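Local coordinates for elicitor protein Hrip2 (Magnaporthe oryzae, PDB 5FID) that acts as a protein elicitor of the rice blast fungus and probably triggers defence responses in the plants that perceive it, at residues Q19-P22 with A27-P30; V51-T56 with S61-G66; S68-S71 with G76-E79; F104-A107 with C113-R116. The protein carries 1 engineered substitution. All blocks are in the same frame, centred on the assembly; numbering follows the deposited sequence.

Contact 1 of 4, residues Q19-P22 with A27-P30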
# COMPACT_ATOMS: atom_id res chain seq x y z
N GLN A 19 5.67 21.76 -3.33
CA GLN A 19 7.04 21.64 -2.84
C GLN A 19 7.28 20.27 -2.19
O GLN A 19 6.40 19.74 -1.48
CB GLN A 19 7.40 22.77 -1.87
CG GLN A 19 8.89 22.88 -1.57
CD GLN A 19 9.23 24.08 -0.71
OE1 GLN A 19 8.36 24.65 -0.05
NE2 GLN A 19 10.51 24.48 -0.73
N SER A 20 8.46 19.71 -2.44
CA SER A 20 8.80 18.37 -1.95
C SER A 20 9.71 18.43 -0.73
O SER A 20 10.68 19.21 -0.69
CB SER A 20 9.48 17.56 -3.06
OG SER A 20 9.63 16.20 -2.66
N PHE A 21 9.40 17.61 0.26
CA PHE A 21 10.10 17.59 1.53
C PHE A 21 10.63 16.20 1.79
O PHE A 21 9.92 15.35 2.33
CB PHE A 21 9.12 17.99 2.65
CG PHE A 21 8.61 19.39 2.51
CD1 PHE A 21 7.62 19.69 1.59
CD2 PHE A 21 9.14 20.41 3.28
CE1 PHE A 21 7.16 20.98 1.44
CE2 PHE A 21 8.68 21.70 3.14
CZ PHE A 21 7.69 21.99 2.22
N PRO A 22 11.90 15.95 1.41
CA PRO A 22 12.53 14.63 1.48
C PRO A 22 12.46 14.01 2.87
O PRO A 22 12.68 14.72 3.87
CB PRO A 22 13.98 14.92 1.11
CG PRO A 22 13.92 16.14 0.25
CD PRO A 22 12.80 16.97 0.83
N ALA A 27 17.67 18.96 1.62
CA ALA A 27 17.01 20.23 1.27
C ALA A 27 15.67 20.01 0.61
O ALA A 27 15.49 19.07 -0.18
CB ALA A 27 17.91 21.06 0.35
N THR A 28 14.72 20.90 0.91
CA THR A 28 13.43 20.88 0.25
C THR A 28 13.64 21.15 -1.23
O THR A 28 14.66 21.74 -1.63
CB THR A 28 12.49 21.94 0.85
OG1 THR A 28 13.09 23.22 0.73
CG2 THR A 28 12.24 21.67 2.32
N GLY A 29 12.69 20.72 -2.04
CA GLY A 29 12.77 21.00 -3.46
C GLY A 29 12.38 22.44 -3.68
O GLY A 29 11.96 23.12 -2.74
N PRO A 30 12.52 22.93 -4.92
CA PRO A 30 12.10 24.30 -5.21
C PRO A 30 10.63 24.53 -4.86
O PRO A 30 9.79 23.67 -5.14
CB PRO A 30 12.31 24.42 -6.73
CG PRO A 30 12.38 23.03 -7.24
CD PRO A 30 12.98 22.22 -6.12
O HOH W 1 9.69 20.99 -4.71
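The carbonyl oxygen of Gly29 receives the side-chain amide of Gln19: NE2 of Gln19 lies 2.8 Å from O of Gly29, with an N-H...O angle of 160°. The donor comes in almost head-on to the carbonyl, and the acceptor stays within 9° of the Gln19 amide plane, so the bond fixes how that amide is turned. Gln19 reaches this far because CG stands anti to the backbone N (chi1 -167°) and the chain beyond it is fully extended. OG1 of Thr28 is near the same NE2, but at too poor an angle to bond.

The backbone supplies the second direct link, from N of Gly29 to O of Ser20 at 2.9 Å, with the donor in the carbonyl plane. The same Ser20 oxygen also meets CA of Thr28 at 3.4 Å, a CA-H...O contact. A water bridges the next position along, accepting from N of Ser20 and donating to O of Pro30, and links the two segments where their backbones do not bond directly. An apolar contact joins CG2 of Thr28 to CD2 of Phe21 at 3.5 Å, methyl and ring pointing the same way. Separately, CG of Pro22 rests in van der Waals contact against O of Ala27.

The loop 27-30 thus runs back nearly antiparallel to the end of strand 16-22 without forming a regular strand, just ahead of strand 32-34, one of the two outermost strands of the six-stranded antiparallel sheet. On its other side strand 16-22 pairs with strand 49-54, where Lys52 makes a cation-pi contact with Phe21 and Ser49 binds the hydroxyl of Ser20.

Contact 2 of 4, residues V51-T56 with S61-G66; sequences VKVSKT and SPMFIG. Engineered in segment 61-66: Met63 (natural residue Leu).
Val53 meets both Met63 and Ile65 at the apolar centre: its CG2 lies 4.0 Å from CE of Met63 and equally far from CD1 of Ile65. Met63, an engineered selenomethionine in place of the natural leucine, runs alongside Val53 and bends at its last torsion (chi3 69°), which brings CE against the valine. Val51 adds to the same face, with its CB 4.2 Å from CB of Ile65.

On the face carrying Lys52 and Phe64, the lysine instead lies beside Pro62, CB to CB at 4.0 Å. Four backbone hydrogen bonds join the strands of this antiparallel hairpin, two at Val51-Ile65 and two at Val53-Met63; the shortest, from N of Val51 to O of Ile65, measures 2.8 Å. Past the last bridge, CB of Ser54 packs on Pro62, and OG of Ser54 accepts from N of Thr56 at 3.1 Å in an ST turn that starts the connection to strand 63-69.

The hairpin occupies the middle of the six-stranded antiparallel sheet, between strands 16-22 and 75-81. Val53, Met63 and Ile65 pack on strand 131-135 of the other sheet, through Val131, Ala133 and Leu135.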
# COMPACT_ATOMS: atom_id res chain seq x y z
N VAL A 51 5.18 15.48 -0.82
CA VAL A 51 4.98 16.60 -1.73
C VAL A 51 3.73 17.38 -1.30
O VAL A 51 2.61 16.88 -1.43
CB VAL A 51 4.81 16.11 -3.19
CG1 VAL A 51 4.65 17.29 -4.12
CG2 VAL A 51 6.03 15.31 -3.61
N LYS A 52 3.92 18.58 -0.76
CA LYS A 52 2.79 19.42 -0.36
C LYS A 52 2.21 20.14 -1.57
O LYS A 52 2.95 20.53 -2.46
CB LYS A 52 3.21 20.46 0.68
CG LYS A 52 3.78 19.90 1.96
CD LYS A 52 4.11 21.04 2.92
CE LYS A 52 4.69 20.52 4.24
NZ LYS A 52 5.05 21.67 5.14
N VAL A 53 0.88 20.30 -1.58
CA VAL A 53 0.17 20.93 -2.68
C VAL A 53 -0.89 21.85 -2.08
O VAL A 53 -1.75 21.41 -1.33
CB VAL A 53 -0.54 19.89 -3.58
CG1 VAL A 53 -1.20 20.57 -4.76
CG2 VAL A 53 0.45 18.83 -4.05
N SER A 54 -0.82 23.13 -2.40
CA SER A 54 -1.67 24.10 -1.73
C SER A 54 -2.05 25.20 -2.70
O SER A 54 -1.48 25.29 -3.78
CB SER A 54 -0.93 24.66 -0.51
OG SER A 54 -1.59 25.75 0.07
N LYS A 55 -3.04 26.01 -2.35
CA LYS A 55 -3.37 27.17 -3.17
C LYS A 55 -2.71 28.45 -2.66
O LYS A 55 -2.94 29.53 -3.19
CB LYS A 55 -4.89 27.37 -3.24
CG LYS A 55 -5.61 26.31 -4.06
CD LYS A 55 -7.10 26.58 -4.01
CE LYS A 55 -7.86 25.47 -4.68
NZ LYS A 55 -9.33 25.69 -4.55
N THR A 56 -1.89 28.32 -1.62
CA THR A 56 -1.09 29.46 -1.15
C THR A 56 0.40 29.16 -1.20
O THR A 56 0.83 28.02 -1.04
CB THR A 56 -1.48 29.95 0.28
OG1 THR A 56 -1.35 28.87 1.21
CG2 THR A 56 -2.91 30.45 0.29
N SER A 61 -2.39 24.51 5.14
CA SER A 61 -3.38 23.43 5.05
C SER A 61 -3.31 22.70 3.71
O SER A 61 -4.31 22.64 2.98
CB SER A 61 -4.79 23.98 5.28
OG SER A 61 -4.88 24.53 6.59
N PRO A 62 -2.15 22.11 3.40
CA PRO A 62 -1.98 21.52 2.07
C PRO A 62 -2.47 20.08 2.00
O PRO A 62 -2.54 19.34 2.99
CB PRO A 62 -0.46 21.50 1.92
CG PRO A 62 0.01 21.19 3.32
CD PRO A 62 -0.96 21.88 4.25
N MSE A 63 -2.78 19.66 0.78
CA MSE A 63 -2.93 18.26 0.49
C MSE A 63 -1.51 17.75 0.38
O MSE A 63 -0.59 18.54 0.25
CB MSE A 63 -3.66 18.10 -0.84
CG MSE A 63 -4.17 16.71 -1.09
SE MSE A 63 -4.66 16.57 -2.97
CE MSE A 63 -2.91 16.66 -3.82
N PHE A 64 -1.30 16.44 0.49
CA PHE A 64 0.03 15.90 0.17
C PHE A 64 0.03 14.60 -0.60
O PHE A 64 -0.92 13.81 -0.56
CB PHE A 64 1.00 15.91 1.38
CG PHE A 64 0.88 14.73 2.32
CD1 PHE A 64 1.42 13.49 1.98
CD2 PHE A 64 0.32 14.89 3.58
CE1 PHE A 64 1.34 12.40 2.87
CE2 PHE A 64 0.24 13.81 4.48
CZ PHE A 64 0.75 12.57 4.12
N ILE A 65 1.12 14.39 -1.33
CA ILE A 65 1.36 13.15 -2.04
C ILE A 65 2.63 12.58 -1.44
O ILE A 65 3.68 13.22 -1.49
CB ILE A 65 1.58 13.39 -3.54
CG1 ILE A 65 0.30 13.98 -4.16
CG2 ILE A 65 1.98 12.09 -4.23
CD1 ILE A 65 0.56 15.04 -5.18
N GLY A 66 2.53 11.40 -0.85
CA GLY A 66 3.71 10.80 -0.26
C GLY A 66 4.17 9.64 -1.11
O GLY A 66 3.34 8.89 -1.63

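Contact 3 of 4, residues S68-S71 with G76-E79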
# COMPACT_ATOMS: atom_id res chain seq x y z
N SER A 68 7.53 6.52 -1.49
CA SER A 68 8.81 5.93 -1.08
C SER A 68 8.99 4.64 -1.86
O SER A 68 8.08 4.21 -2.56
CB SER A 68 8.82 5.68 0.43
OG SER A 68 8.00 4.57 0.76
N PHE A 69 10.16 4.02 -1.78
CA PHE A 69 10.31 2.74 -2.46
C PHE A 69 11.27 1.79 -1.77
O PHE A 69 12.16 2.21 -1.02
CB PHE A 69 10.61 2.89 -3.97
CG PHE A 69 11.89 3.60 -4.28
CD1 PHE A 69 12.01 4.98 -4.13
CD2 PHE A 69 12.98 2.88 -4.78
CE1 PHE A 69 13.21 5.62 -4.44
CE2 PHE A 69 14.17 3.52 -5.09
CZ PHE A 69 14.28 4.90 -4.92
N SER A 70 11.06 0.49 -1.98
CA SER A 70 11.85 -0.53 -1.30
C SER A 70 12.41 -1.52 -2.31
O SER A 70 12.02 -1.52 -3.48
CB SER A 70 11.01 -1.24 -0.23
OG SER A 70 10.10 -2.20 -0.77
N SER A 71 13.34 -2.36 -1.87
CA SER A 71 13.75 -3.50 -2.65
C SER A 71 13.43 -4.74 -1.82
O SER A 71 13.40 -4.66 -0.58
CB SER A 71 15.23 -3.43 -3.03
OG SER A 71 16.05 -3.56 -1.89
N GLY A 76 7.10 0.39 -5.16
CA GLY A 76 7.03 1.81 -4.88
C GLY A 76 5.72 2.04 -4.14
O GLY A 76 4.73 1.38 -4.44
N TYR A 77 5.72 2.96 -3.17
CA TYR A 77 4.54 3.20 -2.36
C TYR A 77 4.10 4.65 -2.54
O TYR A 77 4.93 5.53 -2.71
CB TYR A 77 4.86 2.91 -0.89
CG TYR A 77 5.37 1.49 -0.66
CD1 TYR A 77 4.49 0.41 -0.64
CD2 TYR A 77 6.72 1.24 -0.46
CE1 TYR A 77 4.96 -0.89 -0.42
CE2 TYR A 77 7.18 -0.05 -0.25
CZ TYR A 77 6.31 -1.11 -0.22
OH TYR A 77 6.78 -2.39 -0.01
N TYR A 78 2.79 4.89 -2.53
CA TYR A 78 2.26 6.23 -2.80
C TYR A 78 0.99 6.45 -2.00
O TYR A 78 0.17 5.54 -1.83
CB TYR A 78 1.98 6.42 -4.30
CG TYR A 78 1.30 5.22 -4.91
CD1 TYR A 78 2.04 4.11 -5.29
CD2 TYR A 78 -0.07 5.18 -5.07
CE1 TYR A 78 1.43 2.99 -5.82
CE2 TYR A 78 -0.69 4.06 -5.60
CZ TYR A 78 0.07 2.97 -5.97
OH TYR A 78 -0.55 1.85 -6.50
N GLU A 79 0.82 7.67 -1.50
CA GLU A 79 -0.30 8.01 -0.64
C GLU A 79 -0.83 9.37 -1.06
O GLU A 79 -0.06 10.33 -1.21
CB GLU A 79 0.17 8.08 0.82
CG GLU A 79 -0.88 8.58 1.82
CD GLU A 79 -0.35 8.62 3.25
OE1 GLU A 79 0.89 8.54 3.45
OE2 GLU A 79 -1.18 8.73 4.20
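Ser68 and Tyr77 satisfy each other's backbone groups. N of Tyr77 donates to O of Ser68 at 2.7 Å and a nearly straight 171°, and N of Ser68 returns a bond to O of Tyr77 at 3.0 Å and 153°. The Ser68 oxygen takes a further, weaker approach from CA of Gly76, a CA-H...O contact of 3.5 Å. In the following pair, which is non-hydrogen-bonded, CB of Phe69 packs on Gly76, 3.8 Å from CA of the glycine.

These pairs close an antiparallel beta hairpin between strands 63-69 and 75-81 of the six-stranded sheet. Gly76 and Tyr78 bond onward to Cys125 and Tyr123 of strand 123-126, which flanks the hairpin on the side of strand 75-81.

The side chain of Tyr77 runs out along the hairpin toward the turn, its CG anti to its own carbonyl carbon (chi1 -57°). This lays the ring past Ser68, with OG of Ser68 3.8 Å from CD2 of Tyr77, and brings its far end to Ser70, whose OG sits at the ring edge near its plane. The phenol OH of Tyr77 donates to OG of Ser70 only weakly, at 3.4 Å; the stronger partner of that serine hydroxyl is O of Pro73, within the turn.

Both Tyr77 and Ser68 also face the second subunit. The Tyr77 ring stacks on Tyr77 of the second subunit, OH of Tyr77 bonds weakly to OG of Ser68 of the second subunit, and OG of Ser68 bonds weakly to OG of Ser70 of the second subunit.

Contact 4 of 4, residues F104-A107 with C113-R116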
# COMPACT_ATOMS: atom_id res chain seq x y z
N PHE A 104 -5.75 6.09 -6.78
CA PHE A 104 -6.72 6.97 -6.17
C PHE A 104 -7.47 7.66 -7.29
O PHE A 104 -6.86 8.25 -8.19
CB PHE A 104 -6.03 8.06 -5.34
CG PHE A 104 -5.42 7.58 -4.06
CD1 PHE A 104 -6.12 7.68 -2.86
CD2 PHE A 104 -4.13 7.07 -4.03
CE1 PHE A 104 -5.55 7.27 -1.66
CE2 PHE A 104 -3.56 6.65 -2.83
CZ PHE A 104 -4.28 6.75 -1.65
N ASN A 105 -8.80 7.59 -7.27
CA ASN A 105 -9.59 8.44 -8.14
C ASN A 105 -10.68 9.04 -7.27
O ASN A 105 -11.75 8.45 -7.09
CB ASN A 105 -10.17 7.65 -9.32
CG ASN A 105 -11.06 8.51 -10.21
OD1 ASN A 105 -11.12 9.73 -10.06
ND2 ASN A 105 -11.76 7.87 -11.14
N CYS A 106 -10.38 10.21 -6.71
CA CYS A 106 -11.23 10.81 -5.70
C CYS A 106 -12.19 11.82 -6.31
O CYS A 106 -11.79 12.91 -6.75
CB CYS A 106 -10.37 11.44 -4.59
SG CYS A 106 -9.34 10.23 -3.68
N ALA A 107 -13.46 11.44 -6.34
CA ALA A 107 -14.50 12.26 -6.93
C ALA A 107 -14.64 13.54 -6.12
O ALA A 107 -14.24 13.59 -4.96
CB ALA A 107 -15.82 11.49 -6.94
N CYS A 113 -12.18 9.22 0.28
CA CYS A 113 -11.33 8.58 -0.72
C CYS A 113 -9.84 8.78 -0.42
O CYS A 113 -9.00 7.92 -0.74
CB CYS A 113 -11.68 9.09 -2.13
SG CYS A 113 -10.54 8.61 -3.47
N TYR A 114 -9.53 9.90 0.22
CA TYR A 114 -8.17 10.26 0.57
C TYR A 114 -7.68 9.49 1.78
O TYR A 114 -8.48 8.95 2.56
CB TYR A 114 -8.09 11.76 0.88
CG TYR A 114 -8.49 12.64 -0.29
CD1 TYR A 114 -9.82 12.92 -0.55
CD2 TYR A 114 -7.52 13.17 -1.14
CE1 TYR A 114 -10.19 13.72 -1.63
CE2 TYR A 114 -7.88 13.96 -2.22
CZ TYR A 114 -9.21 14.23 -2.46
OH TYR A 114 -9.55 15.02 -3.53
N SER A 115 -6.37 9.45 1.96
CA SER A 115 -5.80 8.94 3.19
C SER A 115 -6.15 9.92 4.30
O SER A 115 -6.01 11.14 4.13
CB SER A 115 -4.28 8.80 3.08
OG SER A 115 -3.78 8.06 4.18
N ARG A 116 -6.60 9.38 5.42
CA ARG A 116 -7.13 10.19 6.52
C ARG A 116 -6.46 9.78 7.82
O ARG A 116 -5.94 8.67 7.92
CB ARG A 116 -8.65 9.97 6.62
CG ARG A 116 -9.40 10.22 5.33
CD ARG A 116 -9.54 11.72 5.02
NE ARG A 116 -10.10 12.40 6.17
CZ ARG A 116 -9.55 13.44 6.80
NH1 ARG A 116 -8.41 13.98 6.36
NH2 ARG A 116 -10.15 13.93 7.87
O HOH W 2 -12.25 15.29 -3.93
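Cys106 lays its sulfur over the centre of the Tyr114 ring, with SG 4.0 Å from the ring centroid and only 4° off the ring normal. This is a sulfur-aromatic contact beside a disulfide: SG of Cys106 is bonded to SG of Cys113 at 2.0 Å, with a chi3 of -77°, and the bridge closes the loop that follows edge strand 104-106 of the five-stranded mixed sheet. CB of Cys106 covers the same ring face in a CH-pi contact, 3.7 Å from CZ of Tyr114. In Cys106 SG stands beside the backbone N, whereas in Cys113 it is anti to N (chi1 170°), and the two torsions together carry the bridge across between the segments 104-107 and 113-116.

Phe104 turns its edge to segment 113-116, with O of Cys113 in the ring plane and 3.6 Å from CD1 of Phe104. Leu80 of strand 75-81 packs against Phe104, Cys106 and Tyr114, so the covalently tied loop rests on the six-stranded sheet. Ser115 secures it further through backbone bonds to Leu80 and Ser82. At the far end of the tyrosine, a water in the ring plane lies 2.7 Å from OH of Tyr114 and 2.8 Å from O of Ala107.

From the N terminus the four contacts follow in series, none nesting in or crossing another. Contact 1 closes the loop after strand 16-22, and contact 2 the hairpin of strands 49-54 and 63-69; they join side by side through the backbone bond between Gln19 and Lys52. Contact 3 reuses strand 63-69 in the next hairpin, linked to contact 2 by Gly66 and Glu79, so contacts 1 to 3 step across one antiparallel sheet. Contact 4 closes a disulfide loop off the other sheet's edge. There Ser115 binds Glu79 of contact 3 and Tyr114 packs on Met63 of contact 2, tying the two sheets together.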